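Putative hemin ABC transport system, membrane protein (Burkholderia cenocepacia J2315, PDB 5B57) probably serves as the membrane-spanning permease subunit of an ABC importer that carries haem across the bacterial inner membrane. Local coordinates at residues G116-T121 with A134-V139; G140-A145 with L296-L301. One frame throughout, in Å; residues are numbered along the deposited sequence.

Contact 1 (G116-T121 with A134-V139); sequences GGFGAT and ADPGLV
Pro136 sets its ring against Thr121 and, more loosely, against Phe118, joining helix 94-128, whose later part is predicted to span the membrane, to the loop that follows it, which contains an Asx turn and leads on to helix 141-154. The closer half of the contact belongs to Thr121: its OG1 lies 3.6 Å from Pro136 CG and meets the ring at a slant. The threonine hydroxyl does not bond to the proline. A chi1 of 48° places OG1 between the backbone N and the carbonyl carbon, from where it reaches back one turn and donates to Gly117 O at 2.8 Å, tilted 32° from the carbonyl plane. The same oxygen also accepts the routine helical bond from Thr121 N, so two donors share it. Threonine suits this buried place because its hydroxyl, though set against an apolar ring, is satisfied by the carbonyl of its own helix. The looser half lies at Phe118, whose ring offers its edge, near the ring plane, to Pro136, with Phe118 CD1 4.4 Å from Pro136 CG. Phe118 also touches Ile311, and Thr121 rests on helix 283-305. Proline fits as a compact, rigid apolar wedge. Behind it the loop is partly open at Asp135 and Gly137. There Gly137 N donates to Asp135 OD1 at 2.8 Å, meeting it on the anti side with an N-H...O angle of 154°.

Contact 2 (G140-A145 with L296-L301); sequences GVSSGA and LAVGAL
Val141, at the start of helix 141-154, packs its two methyl groups against Val298 and Gly299 of helix 283-305, a pairing of two helices in the all-helical permease core. The short helical segments run 31° apart in the same sense, their axes coming within 9.1 Å. Just before, Gly140 occupies the N-cap position; its positive phi of 140° is a backbone shape that glycine adopts easily. At Val141 the chi1 of 59° divides the work between the branches: CG2, anti to the backbone N, reaches over the backbone of Gly299, 3.3 Å from its CA, whereas CG1 meets Val298 CG1 at 3.5 Å. Glycine suits position 299 because its bare backbone lets the valine methyl come up against it, and the alpha carbons of Val141 and Gly299 stand 5.7 Å apart. Val298 turns CG1 anti to its backbone N, facing the valine opposite. Ser142 adds a looser touch, OG to Val298 CG1 at 4.4 Å. One turn after Val141, Ala145 also points its beta carbon toward helix 283-305, and its small methyl rests on Ala173 of helix 168-188. Valine methyls against a valine and a glycine make this a nonpolar contact, resting on van der Waals packing, with shape rather than charge determining the fit.

In the fold
The two contacts follow one another along the chain: contact 1 ends in the loop at Val139 and contact 2 begins with Gly140. Their centres lie 10 Å apart, and Val298 bridges them. Its CG1 serves contact 2, while CG2 packs 3.7 Å from Thr121 OG1 and 3.8 Å from Pro136 CB. A second junction brings Ser142 OG to 3.5 Å from Gly137 CA. Helix 283-305 thus packs against helix 94-128, the loop after it and the start of helix 141-154. A bound decyl-maltoside detergent lies about 11 Å from the side chain of Thr121 and about 13 Å from that of Val298, so neither side chain touches it.

Contact 1 (G116-T121 with A134-V139)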
ATOM      1  N   GLY A 116     -26.670   6.988  -8.084  1.00 26.11           N
ATOM      2  CA  GLY A 116     -26.669   5.570  -8.397  1.00 25.77           C
ATOM      3  C   GLY A 116     -25.481   5.162  -9.247  1.00 24.58           C
ATOM      4  O   GLY A 116     -24.904   4.092  -9.048  1.00 24.89           O
ATOM      5  N   GLY A 117     -25.089   6.012 -10.195  1.00 25.46           N
ATOM      6  CA  GLY A 117     -23.958   5.669 -11.044  1.00 24.23           C
ATOM      7  C   GLY A 117     -22.658   5.560 -10.266  1.00 22.26           C
ATOM      8  O   GLY A 117     -21.937   4.559 -10.359  1.00 21.51           O
ATOM      9  N   PHE A 118     -22.338   6.591  -9.491  1.00 26.79           N
ATOM     10  CA  PHE A 118     -21.082   6.593  -8.770  1.00 25.50           C
ATOM     11  C   PHE A 118     -21.063   5.521  -7.679  1.00 26.28           C
ATOM     12  O   PHE A 118     -20.050   4.822  -7.509  1.00 25.53           O
ATOM     13  CB  PHE A 118     -20.840   7.984  -8.196  1.00 23.91           C
ATOM     14  CG  PHE A 118     -20.231   8.928  -9.164  1.00 22.93           C
ATOM     15  CD1 PHE A 118     -18.984   8.678  -9.689  1.00 23.07           C
ATOM     16  CD2 PHE A 118     -20.867  10.086  -9.519  1.00 24.19           C
ATOM     17  CE1 PHE A 118     -18.385   9.560 -10.572  1.00 21.95           C
ATOM     18  CE2 PHE A 118     -20.273  10.972 -10.396  1.00 24.25           C
ATOM     19  CZ  PHE A 118     -19.030  10.700 -10.923  1.00 22.31           C
ATOM     20  N   GLY A 119     -22.172   5.375  -6.941  1.00 28.46           N
ATOM     21  CA  GLY A 119     -22.282   4.320  -5.938  1.00 26.36           C
ATOM     22  C   GLY A 119     -21.935   2.946  -6.480  1.00 26.11           C
ATOM     23  O   GLY A 119     -21.084   2.238  -5.923  1.00 23.81           O
ATOM     24  N   ALA A 120     -22.568   2.561  -7.596  1.00 26.82           N
ATOM     25  CA  ALA A 120     -22.388   1.241  -8.178  1.00 27.18           C
ATOM     26  C   ALA A 120     -20.994   1.065  -8.779  1.00 25.80           C
ATOM     27  O   ALA A 120     -20.354   0.036  -8.577  1.00 19.90           O
ATOM     28  CB  ALA A 120     -23.464   0.995  -9.236  1.00 22.41           C
ATOM     29  N   THR A 121     -20.510   2.040  -9.546  1.00 25.78           N
ATOM     30  CA  THR A 121     -19.182   1.858 -10.131  1.00 24.01           C
ATOM     31  C   THR A 121     -18.101   1.846  -9.056  1.00 22.45           C
ATOM     32  O   THR A 121     -17.073   1.179  -9.221  1.00 21.09           O
ATOM     33  CB  THR A 121     -18.869   2.934 -11.194  1.00 23.07           C
ATOM     34  OG1 THR A 121     -19.193   4.243 -10.700  1.00 22.89           O
ATOM     35  CG2 THR A 121     -19.618   2.654 -12.509  1.00 21.82           C
ATOM     36  N   ALA A 134     -10.362   2.546  -3.741  1.00 24.79           N
ATOM     37  CA  ALA A 134     -10.416   2.754  -5.179  1.00 28.35           C
ATOM     38  C   ALA A 134     -11.632   3.618  -5.512  1.00 31.83           C
ATOM     39  O   ALA A 134     -12.760   3.269  -5.162  1.00 33.54           O
ATOM     40  CB  ALA A 134     -10.456   1.415  -5.916  1.00 29.03           C
ATOM     41  N   ASP A 135     -11.402   4.769  -6.147  1.00 35.17           N
ATOM     42  CA  ASP A 135     -12.467   5.625  -6.660  1.00 40.36           C
ATOM     43  C   ASP A 135     -12.716   5.331  -8.137  1.00 40.65           C
ATOM     44  O   ASP A 135     -11.791   4.937  -8.864  1.00 46.02           O
ATOM     45  CB  ASP A 135     -12.115   7.110  -6.500  1.00 48.32           C
ATOM     46  CG  ASP A 135     -13.286   8.048  -6.829  1.00 56.44           C
ATOM     47  OD1 ASP A 135     -13.489   8.365  -8.024  1.00 59.47           O
ATOM     48  OD2 ASP A 135     -14.003   8.483  -5.894  1.00 59.66           O
ATOM     49  N   PRO A 136     -13.960   5.500  -8.605  1.00 57.96           N
ATOM     50  CA  PRO A 136     -14.248   5.266 -10.026  1.00 53.52           C
ATOM     51  C   PRO A 136     -13.433   6.124 -10.959  1.00 50.31           C
ATOM     52  O   PRO A 136     -13.338   5.805 -12.146  1.00 49.03           O
ATOM     53  CB  PRO A 136     -15.734   5.608 -10.134  1.00 53.06           C
ATOM     54  CG  PRO A 136     -16.279   5.277  -8.814  1.00 55.85           C
ATOM     55  CD  PRO A 136     -15.197   5.608  -7.812  1.00 57.82           C
ATOM     56  N   GLY A 137     -12.834   7.201 -10.460  1.00 50.46           N
ATOM     57  CA  GLY A 137     -12.074   8.095 -11.322  1.00 49.32           C
ATOM     58  C   GLY A 137     -10.900   7.412 -11.976  1.00 49.98           C
ATOM     59  O   GLY A 137     -10.734   7.481 -13.201  1.00 48.34           O
ATOM     60  N   LEU A 138     -10.095   6.705 -11.168  1.00 53.82           N
ATOM     61  CA  LEU A 138      -8.815   6.085 -11.503  1.00 57.93           C
ATOM     62  C   LEU A 138      -8.713   5.427 -12.880  1.00 62.99           C
ATOM     63  O   LEU A 138      -7.606   5.253 -13.413  1.00 67.00           O
ATOM     64  CB  LEU A 138      -8.481   5.027 -10.455  1.00 59.14           C
ATOM     65  CG  LEU A 138      -8.439   5.409  -8.991  1.00 59.70           C
ATOM     66  CD1 LEU A 138      -7.977   4.192  -8.210  1.00 62.99           C
ATOM     67  CD2 LEU A 138      -7.498   6.589  -8.789  1.00 59.55           C
ATOM     68  N   VAL A 139      -9.858   5.015 -13.434  1.00 65.27           N
ATOM     69  CA  VAL A 139      -9.883   4.386 -14.754  1.00 67.83           C
ATOM     70  C   VAL A 139      -9.185   5.268 -15.781  1.00 64.82           C
ATOM     71  O   VAL A 139      -8.396   4.792 -16.604  1.00 65.47           O
ATOM     72  CB  VAL A 139     -11.336   4.081 -15.164  1.00 71.07           C
ATOM     73  CG1 VAL A 139     -11.371   3.384 -16.516  1.00 74.03           C
ATOM     74  CG2 VAL A 139     -12.017   3.240 -14.099  1.00 73.52           C
TER

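Contact 2 (G140-A145 with L296-L301)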
ATOM      1  N   GLY A 140      -9.473   6.564 -15.747  1.00 60.20           N
ATOM      2  CA  GLY A 140      -8.903   7.539 -16.650  1.00 56.79           C
ATOM      3  C   GLY A 140      -9.976   8.517 -17.059  1.00 51.39           C
ATOM      4  O   GLY A 140      -9.698   9.626 -17.504  1.00 50.74           O
ATOM      5  N   VAL A 141     -11.224   8.125 -16.819  1.00 47.89           N
ATOM      6  CA  VAL A 141     -12.344   8.703 -17.548  1.00 43.26           C
ATOM      7  C   VAL A 141     -12.600  10.150 -17.128  1.00 39.03           C
ATOM      8  O   VAL A 141     -12.896  11.001 -17.973  1.00 37.59           O
ATOM      9  CB  VAL A 141     -13.590   7.813 -17.374  1.00 42.36           C
ATOM     10  CG1 VAL A 141     -13.947   7.686 -15.917  1.00 43.24           C
ATOM     11  CG2 VAL A 141     -14.729   8.346 -18.144  1.00 41.10           C
ATOM     12  N   SER A 142     -12.473  10.457 -15.823  1.00 37.15           N
ATOM     13  CA  SER A 142     -12.736  11.815 -15.339  1.00 35.33           C
ATOM     14  C   SER A 142     -11.848  12.837 -16.038  1.00 34.67           C
ATOM     15  O   SER A 142     -12.324  13.887 -16.484  1.00 32.80           O
ATOM     16  CB  SER A 142     -12.513  11.903 -13.829  1.00 36.31           C
ATOM     17  OG  SER A 142     -13.232  10.911 -13.126  1.00 38.22           O
ATOM     18  N   SER A 143     -10.548  12.532 -16.134  1.00 34.05           N
ATOM     19  CA  SER A 143      -9.583  13.408 -16.786  1.00 31.08           C
ATOM     20  C   SER A 143      -9.945  13.668 -18.233  1.00 29.01           C
ATOM     21  O   SER A 143      -9.881  14.810 -18.707  1.00 23.21           O
ATOM     22  CB  SER A 143      -8.205  12.778 -16.740  1.00 33.62           C
ATOM     23  OG  SER A 143      -7.907  12.359 -15.441  1.00 36.31           O
ATOM     24  N   GLY A 144     -10.238  12.606 -18.974  1.00 28.50           N
ATOM     25  CA  GLY A 144     -10.585  12.787 -20.374  1.00 28.62           C
ATOM     26  C   GLY A 144     -11.830  13.632 -20.558  1.00 27.18           C
ATOM     27  O   GLY A 144     -11.921  14.425 -21.504  1.00 26.23           O
ATOM     28  N   ALA A 145     -12.819  13.449 -19.674  1.00 27.34           N
ATOM     29  CA  ALA A 145     -13.982  14.321 -19.694  1.00 29.35           C
ATOM     30  C   ALA A 145     -13.537  15.775 -19.581  1.00 30.34           C
ATOM     31  O   ALA A 145     -13.843  16.603 -20.455  1.00 29.48           O
ATOM     32  CB  ALA A 145     -14.946  13.930 -18.572  1.00 29.43           C
ATOM     33  N   LEU A 296     -17.731   3.664 -19.088  1.00 25.42           N
ATOM     34  CA  LEU A 296     -18.938   4.005 -19.826  1.00 24.53           C
ATOM     35  C   LEU A 296     -19.963   4.733 -18.953  1.00 23.96           C
ATOM     36  O   LEU A 296     -20.570   5.710 -19.415  1.00 25.31           O
ATOM     37  CB  LEU A 296     -19.513   2.723 -20.419  1.00 25.86           C
ATOM     38  CG  LEU A 296     -20.839   2.878 -21.123  1.00 28.90           C
ATOM     39  CD1 LEU A 296     -20.640   3.803 -22.303  1.00 30.38           C
ATOM     40  CD2 LEU A 296     -21.363   1.525 -21.557  1.00 29.43           C
ATOM     41  N   ALA A 297     -20.171   4.292 -17.688  1.00 22.13           N
ATOM     42  CA  ALA A 297     -21.125   4.984 -16.806  1.00 22.52           C
ATOM     43  C   ALA A 297     -20.593   6.315 -16.256  1.00 23.60           C
ATOM     44  O   ALA A 297     -21.285   7.342 -16.314  1.00 24.21           O
ATOM     45  CB  ALA A 297     -21.529   4.098 -15.644  1.00 21.66           C
ATOM     46  N   VAL A 298     -19.387   6.316 -15.686  1.00 22.72           N
ATOM     47  CA  VAL A 298     -18.792   7.562 -15.208  1.00 21.67           C
ATOM     48  C   VAL A 298     -18.605   8.551 -16.357  1.00 24.20           C
ATOM     49  O   VAL A 298     -18.830   9.759 -16.197  1.00 25.25           O
ATOM     50  CB  VAL A 298     -17.464   7.266 -14.487  1.00 20.84           C
ATOM     51  CG1 VAL A 298     -16.774   8.557 -14.072  1.00 21.54           C
ATOM     52  CG2 VAL A 298     -17.715   6.387 -13.292  1.00 21.26           C
ATOM     53  N   GLY A 299     -18.184   8.070 -17.529  1.00 24.34           N
ATOM     54  CA  GLY A 299     -17.962   8.995 -18.634  1.00 24.31           C
ATOM     55  C   GLY A 299     -19.239   9.693 -19.050  1.00 26.32           C
ATOM     56  O   GLY A 299     -19.243  10.890 -19.332  1.00 26.99           O
ATOM     57  N   ALA A 300     -20.345   8.951 -19.089  1.00 25.62           N
ATOM     58  CA  ALA A 300     -21.638   9.564 -19.333  1.00 26.60           C
ATOM     59  C   ALA A 300     -21.972  10.606 -18.280  1.00 26.56           C
ATOM     60  O   ALA A 300     -22.571  11.634 -18.607  1.00 29.91           O
ATOM     61  CB  ALA A 300     -22.720   8.490 -19.374  1.00 28.44           C
ATOM     62  N   LEU A 301     -21.587  10.380 -17.024  1.00 24.80           N
ATOM     63  CA  LEU A 301     -22.079  11.229 -15.935  1.00 25.60           C
ATOM     64  C   LEU A 301     -21.279  12.513 -15.805  1.00 27.58           C
ATOM     65  O   LEU A 301     -21.852  13.603 -15.689  1.00 27.53           O
ATOM     66  CB  LEU A 301     -22.041  10.463 -14.622  1.00 24.43           C
ATOM     67  CG  LEU A 301     -23.138   9.420 -14.608  1.00 24.45           C
ATOM     68  CD1 LEU A 301     -22.963   8.416 -13.461  1.00 23.65           C
ATOM     69  CD2 LEU A 301     -24.448  10.172 -14.521  1.00 25.04           C
TER